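Local structure of Nrps/pks (Streptomyces albus, 4OPF) at residues T290-N295 and C322-V327; A341-T346 and A391-F396. The protein is a ketosynthase domain of an AT-less type I polyketide synthase making oxazolomycin, and probably takes up and passes on the growing acyl chain. One frame throughout, in Å; residues are numbered along the deposited sequence.

Interaction 1: residues T290-N295 and C322-V327; sequences TYIETN and CSLGSV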
loop_
_atom_site.group_PDB
_atom_site.type_symbol
_atom_site.label_atom_id
_atom_site.label_comp_id
_atom_site.label_asym_id
_atom_site.label_seq_id
_atom_site.Cartn_x
_atom_site.Cartn_y
_atom_site.Cartn_z
ATOM N N THR A 290 -5.484 26.350 -10.664
ATOM C CA THR A 290 -5.752 26.935 -11.969
ATOM C C THR A 290 -6.097 25.924 -13.053
ATOM O O THR A 290 -6.803 26.263 -14.019
ATOM C CB THR A 290 -4.507 27.722 -12.390
ATOM O OG1 THR A 290 -4.294 28.734 -11.423
ATOM C CG2 THR A 290 -4.601 28.351 -13.760
ATOM N N TYR A 291 -5.604 24.702 -12.923
ATOM C CA TYR A 291 -5.803 23.675 -13.930
ATOM C C TYR A 291 -6.046 22.331 -13.252
ATOM O O TYR A 291 -5.396 22.023 -12.264
ATOM C CB TYR A 291 -4.540 23.559 -14.769
ATOM C CG TYR A 291 -4.624 22.578 -15.922
ATOM C CD1 TYR A 291 -5.117 22.987 -17.129
ATOM C CD2 TYR A 291 -4.235 21.231 -15.788
ATOM C CE1 TYR A 291 -5.209 22.146 -18.208
ATOM C CE2 TYR A 291 -4.351 20.349 -16.869
ATOM C CZ TYR A 291 -4.808 20.819 -18.076
ATOM O OH TYR A 291 -4.919 20.028 -19.208
ATOM N N ILE A 292 -6.981 21.549 -13.772
ATOM C CA ILE A 292 -7.233 20.202 -13.327
ATOM C C ILE A 292 -7.144 19.239 -14.529
ATOM O O ILE A 292 -7.874 19.383 -15.513
ATOM C CB ILE A 292 -8.613 20.099 -12.718
ATOM C CG1 ILE A 292 -8.719 21.121 -11.566
ATOM C CG2 ILE A 292 -8.915 18.710 -12.221
ATOM C CD1 ILE A 292 -10.047 21.120 -10.926
ATOM N N GLU A 293 -6.234 18.283 -14.425
ATOM C CA GLU A 293 -6.243 17.090 -15.249
ATOM C C GLU A 293 -7.339 16.153 -14.686
ATOM O O GLU A 293 -7.167 15.499 -13.664
ATOM C CB GLU A 293 -4.871 16.441 -15.233
ATOM C CG GLU A 293 -4.776 15.017 -15.851
ATOM C CD GLU A 293 -4.847 14.968 -17.376
ATOM O OE1 GLU A 293 -4.759 16.083 -17.998
ATOM O OE2 GLU A 293 -4.997 13.818 -17.957
ATOM N N THR A 294 -8.441 16.073 -15.407
ATOM C CA THR A 294 -9.656 15.450 -14.967
ATOM C C THR A 294 -9.549 13.925 -15.111
ATOM O O THR A 294 -8.721 13.407 -15.838
ATOM C CB THR A 294 -10.862 15.903 -15.829
ATOM O OG1 THR A 294 -10.638 15.549 -17.210
ATOM C CG2 THR A 294 -11.064 17.392 -15.741
ATOM N N ASN A 295 -10.452 13.230 -14.447
ATOM C CA ASN A 295 -10.602 11.804 -14.596
ATOM C C ASN A 295 -10.994 11.402 -15.992
ATOM O O ASN A 295 -10.433 10.482 -16.566
ATOM C CB ASN A 295 -11.633 11.284 -13.641
ATOM C CG ASN A 295 -11.731 9.782 -13.704
ATOM O OD1 ASN A 295 -10.738 9.090 -13.593
ATOM N ND2 ASN A 295 -12.921 9.279 -13.964
ATOM N N CYS A 322 -11.328 28.191 -14.209
ATOM C CA CYS A 322 -10.680 26.910 -13.913
ATOM C C CYS A 322 -10.566 26.128 -15.203
ATOM O O CYS A 322 -11.569 25.800 -15.804
ATOM C CB CYS A 322 -11.454 26.096 -12.881
ATOM S SG CYS A 322 -10.530 24.642 -12.242
ATOM N N SER A 323 -9.327 25.843 -15.601
ATOM C CA SER A 323 -9.033 25.199 -16.835
ATOM C C SER A 323 -8.945 23.664 -16.691
ATOM O O SER A 323 -8.283 23.173 -15.804
ATOM C CB SER A 323 -7.747 25.816 -17.356
ATOM O OG SER A 323 -7.517 25.339 -18.643
ATOM N N LEU A 324 -9.694 22.927 -17.499
ATOM C CA LEU A 324 -9.799 21.473 -17.411
ATOM C C LEU A 324 -9.184 20.833 -18.628
ATOM O O LEU A 324 -9.321 21.335 -19.751
ATOM C CB LEU A 324 -11.256 21.008 -17.351
ATOM C CG LEU A 324 -12.133 21.637 -16.269
ATOM C CD1 LEU A 324 -13.454 20.916 -16.161
ATOM C CD2 LEU A 324 -11.475 21.613 -14.919
ATOM N N GLY A 325 -8.550 19.704 -18.401
ATOM C CA GLY A 325 -7.981 18.905 -19.442
ATOM C C GLY A 325 -7.939 17.391 -19.192
ATOM O O GLY A 325 -8.460 16.859 -18.189
ATOM N N SER A 326 -7.377 16.703 -20.178
ATOM C CA SER A 326 -7.149 15.270 -20.137
ATOM C C SER A 326 -6.136 14.837 -21.166
ATOM O O SER A 326 -6.263 15.236 -22.329
ATOM C CB SER A 326 -8.490 14.564 -20.465
ATOM O OG SER A 326 -8.284 13.154 -20.538
ATOM N N VAL A 327 -5.259 13.869 -20.830
ATOM C CA VAL A 327 -4.321 13.293 -21.779
ATOM C C VAL A 327 -4.945 12.240 -22.636
ATOM O O VAL A 327 -4.325 11.780 -23.601
ATOM C CB VAL A 327 -3.089 12.582 -21.144
ATOM C CG1 VAL A 327 -2.232 13.578 -20.483
ATOM C CG2 VAL A 327 -3.464 11.560 -20.090
HETATM O O HOH W 1 -7.587 12.265 -18.034
#

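Interaction 2: residues A341-T346 and A391-F396; sequences AGVIKT and AAVSSF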
loop_
_atom_site.group_PDB
_atom_site.type_symbol
_atom_site.label_atom_id
_atom_site.label_comp_id
_atom_site.label_asym_id
_atom_site.label_seq_id
_atom_site.Cartn_x
_atom_site.Cartn_y
_atom_site.Cartn_z
ATOM N N ALA A 341 0.676 9.245 -16.210
ATOM C CA ALA A 341 0.660 10.098 -17.396
ATOM C C ALA A 341 0.104 11.495 -17.123
ATOM O O ALA A 341 0.662 12.501 -17.566
ATOM C CB ALA A 341 -0.125 9.449 -18.493
ATOM N N GLY A 342 -0.949 11.546 -16.322
ATOM C CA GLY A 342 -1.525 12.766 -15.879
ATOM C C GLY A 342 -0.645 13.566 -14.974
ATOM O O GLY A 342 -0.539 14.757 -15.160
ATOM N N VAL A 343 0.018 12.929 -14.002
ATOM C CA VAL A 343 0.890 13.636 -13.111
ATOM C C VAL A 343 2.078 14.190 -13.874
ATOM O O VAL A 343 2.445 15.327 -13.669
ATOM C CB VAL A 343 1.334 12.720 -11.946
ATOM C CG1 VAL A 343 2.508 13.297 -11.170
ATOM C CG2 VAL A 343 0.146 12.502 -10.992
ATOM N N ILE A 344 2.657 13.415 -14.778
ATOM C CA ILE A 344 3.839 13.876 -15.542
ATOM C C ILE A 344 3.457 15.073 -16.459
ATOM O O ILE A 344 4.186 16.072 -16.508
ATOM C CB ILE A 344 4.481 12.719 -16.340
ATOM C CG1 ILE A 344 5.157 11.755 -15.326
ATOM C CG2 ILE A 344 5.491 13.215 -17.367
ATOM C CD1 ILE A 344 5.700 10.489 -15.930
ATOM N N LYS A 345 2.308 14.981 -17.106
ATOM C CA LYS A 345 1.772 16.090 -17.895
ATOM C C LYS A 345 1.686 17.381 -17.085
ATOM O O LYS A 345 2.168 18.424 -17.486
ATOM C CB LYS A 345 0.378 15.775 -18.453
ATOM C CG LYS A 345 -0.393 17.032 -18.883
ATOM C CD LYS A 345 -1.707 16.665 -19.550
ATOM C CE LYS A 345 -2.640 17.850 -19.579
ATOM N NZ LYS A 345 -3.942 17.430 -20.196
ATOM N N THR A 346 1.062 17.287 -15.942
ATOM C CA THR A 346 0.911 18.440 -15.065
ATOM C C THR A 346 2.237 18.975 -14.551
ATOM O O THR A 346 2.380 20.174 -14.470
ATOM C CB THR A 346 0.032 18.056 -13.882
ATOM O OG1 THR A 346 -1.232 17.656 -14.404
ATOM C CG2 THR A 346 -0.211 19.215 -13.033
ATOM N N ALA A 391 -1.912 23.109 -9.848
ATOM C CA ALA A 391 -2.703 22.199 -10.646
ATOM C C ALA A 391 -3.061 20.931 -9.866
ATOM O O ALA A 391 -2.448 20.605 -8.843
ATOM C CB ALA A 391 -1.946 21.859 -11.928
ATOM N N ALA A 392 -4.093 20.245 -10.315
ATOM C CA ALA A 392 -4.544 19.028 -9.672
ATOM C C ALA A 392 -4.790 17.939 -10.712
ATOM O O ALA A 392 -4.925 18.220 -11.927
ATOM C CB ALA A 392 -5.784 19.252 -8.866
ATOM N N VAL A 393 -4.805 16.695 -10.227
ATOM C CA VAL A 393 -4.946 15.503 -11.034
ATOM C C VAL A 393 -5.872 14.559 -10.324
ATOM O O VAL A 393 -5.720 14.302 -9.161
ATOM C CB VAL A 393 -3.624 14.786 -11.231
ATOM C CG1 VAL A 393 -3.805 13.631 -12.230
ATOM C CG2 VAL A 393 -2.588 15.697 -11.828
ATOM N N SER A 394 -6.840 14.022 -11.043
ATOM C CA SER A 394 -7.814 13.133 -10.502
ATOM C C SER A 394 -7.741 11.802 -11.164
ATOM O O SER A 394 -7.537 11.714 -12.373
ATOM C CB SER A 394 -9.194 13.665 -10.790
ATOM O OG SER A 394 -9.434 14.807 -9.990
ATOM N N SER A 395 -8.033 10.762 -10.399
ATOM C CA SER A 395 -8.277 9.460 -10.970
ATOM C C SER A 395 -9.327 8.715 -10.176
ATOM O O SER A 395 -9.110 8.438 -9.011
ATOM C CB SER A 395 -6.949 8.682 -10.960
ATOM O OG SER A 395 -7.118 7.484 -11.670
ATOM N N PHE A 396 -10.470 8.406 -10.792
ATOM C CA PHE A 396 -11.607 7.832 -10.134
ATOM C C PHE A 396 -11.877 6.529 -10.868
ATOM O O PHE A 396 -12.306 6.535 -12.000
ATOM C CB PHE A 396 -12.812 8.714 -10.243
ATOM C CG PHE A 396 -12.633 10.140 -9.796
ATOM C CD1 PHE A 396 -11.765 10.511 -8.795
ATOM C CD2 PHE A 396 -13.399 11.107 -10.368
ATOM C CE1 PHE A 396 -11.676 11.820 -8.373
ATOM C CE2 PHE A 396 -13.312 12.406 -9.975
ATOM C CZ PHE A 396 -12.456 12.781 -8.987
#

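Interaction 1: residues T290-N295 and C322-V327
CG of Y291 stands trans to the backbone N (chi1 -177°), which carries the phenol along the neighbouring strand until OH lies 3.3 Å from G325 CA. That approach relies on the glycine: a beta carbon there would clash with the hydroxyl. E293 starts the same way (chi1 169°) but bends at chi2 (74°), bringing OE2 to 2.9 Å from V327 N, which it receives on its syn lone pair, the side facing OE1. Strands 291-293 and 322-325 run parallel, as the bonds I292 N to S323 O (2.9 Å) and G325 N to I292 O (3.0 Å) demonstrate. Where the strands end, T294 grips G325 O twice, with N at 2.9 Å and OG1 at 2.7 Å, from opposite faces of the carbonyl plane. On the face of I292 and L324, I292 CB meets L324 CD2 at 3.9 Å and I292 CD1 touches C322 SG, towards helix 300-314, which completes this beta-alpha-beta unit. A water near E293 OE2 also reaches T294 O and S326 OG; that serine caps K328 N. K345 NZ forms a salt bridge with E293 OE1 and a hydrogen bond with Y291 OH; the buried carboxylate thus has partners for both oxygens, consistent with its remaining ionised.

Interaction 2: residues A341-T346 and A391-F396
V393 and T346 form the centre of this contact, V393 CG2 lying 3.5 Å from T346 OG1 as the two side chains run past one another head to tail. Next to them T346 CG2 presses on A391 CB at 3.3 Å, closer than carbon atoms usually sit. V343 CG2 adds a looser apolar touch, 4.3 Å from V393 CG2, and V393 CG1 faces G342, where a beta carbon would be a tight fit. No hydrogen bond crosses between helix and strand, and the two segments together bury just 189 Å².

The next shell explains how T346 is set. Its chi1 of -60° tucks OG1 beside its own backbone N, where it hydrogen-bonds to G342 O at 3.1 Å one helical turn back, while CG2 is directed at A391. G342 O thus accepts from both T346 N and T346 OG1, which approach from opposite faces of the carbonyl plane, and the second bond fixes the rotation of the threonine. Replacing T346 with an alanine would probably open a gap beside A391 CB and V393 CG2 and leave G342 O with the helical bond alone of these two.

Segments 341-346 and 391-396 run nearly antiparallel, at 171° and 8.5 Å between axes. Farther out, L407 of strand 401-408 touches both T346 and V393, and I344 packs on helix 24-33. A392 and S394 instead meet helix 300-314, so the strand is sandwiched between helices 338-352 and 300-314, as expected of the layered thiolase fold.

The centres of the two interactions lie about 8 Å apart, and both reach one sheet, where strand 390-396 adjoins strand 291-293, with E293 N and A392 O 2.8 Å apart in a probable hydrogen bond. K345, which plays no part in the packing of interaction 2, makes the second connection, its NZ 2.7 Å from E293 OE1 in a salt bridge and 2.9 Å from Y291 OH. A third tie, N295 OD1 to F396 N, lies beside the probable active site. By sequence N295 stands where condensing ketosynthases carry a histidine, consistent with a domain that may pass the chain on without extending it; S395 OG bonds weakly to the carbonyl of C160, the likely nucleophile.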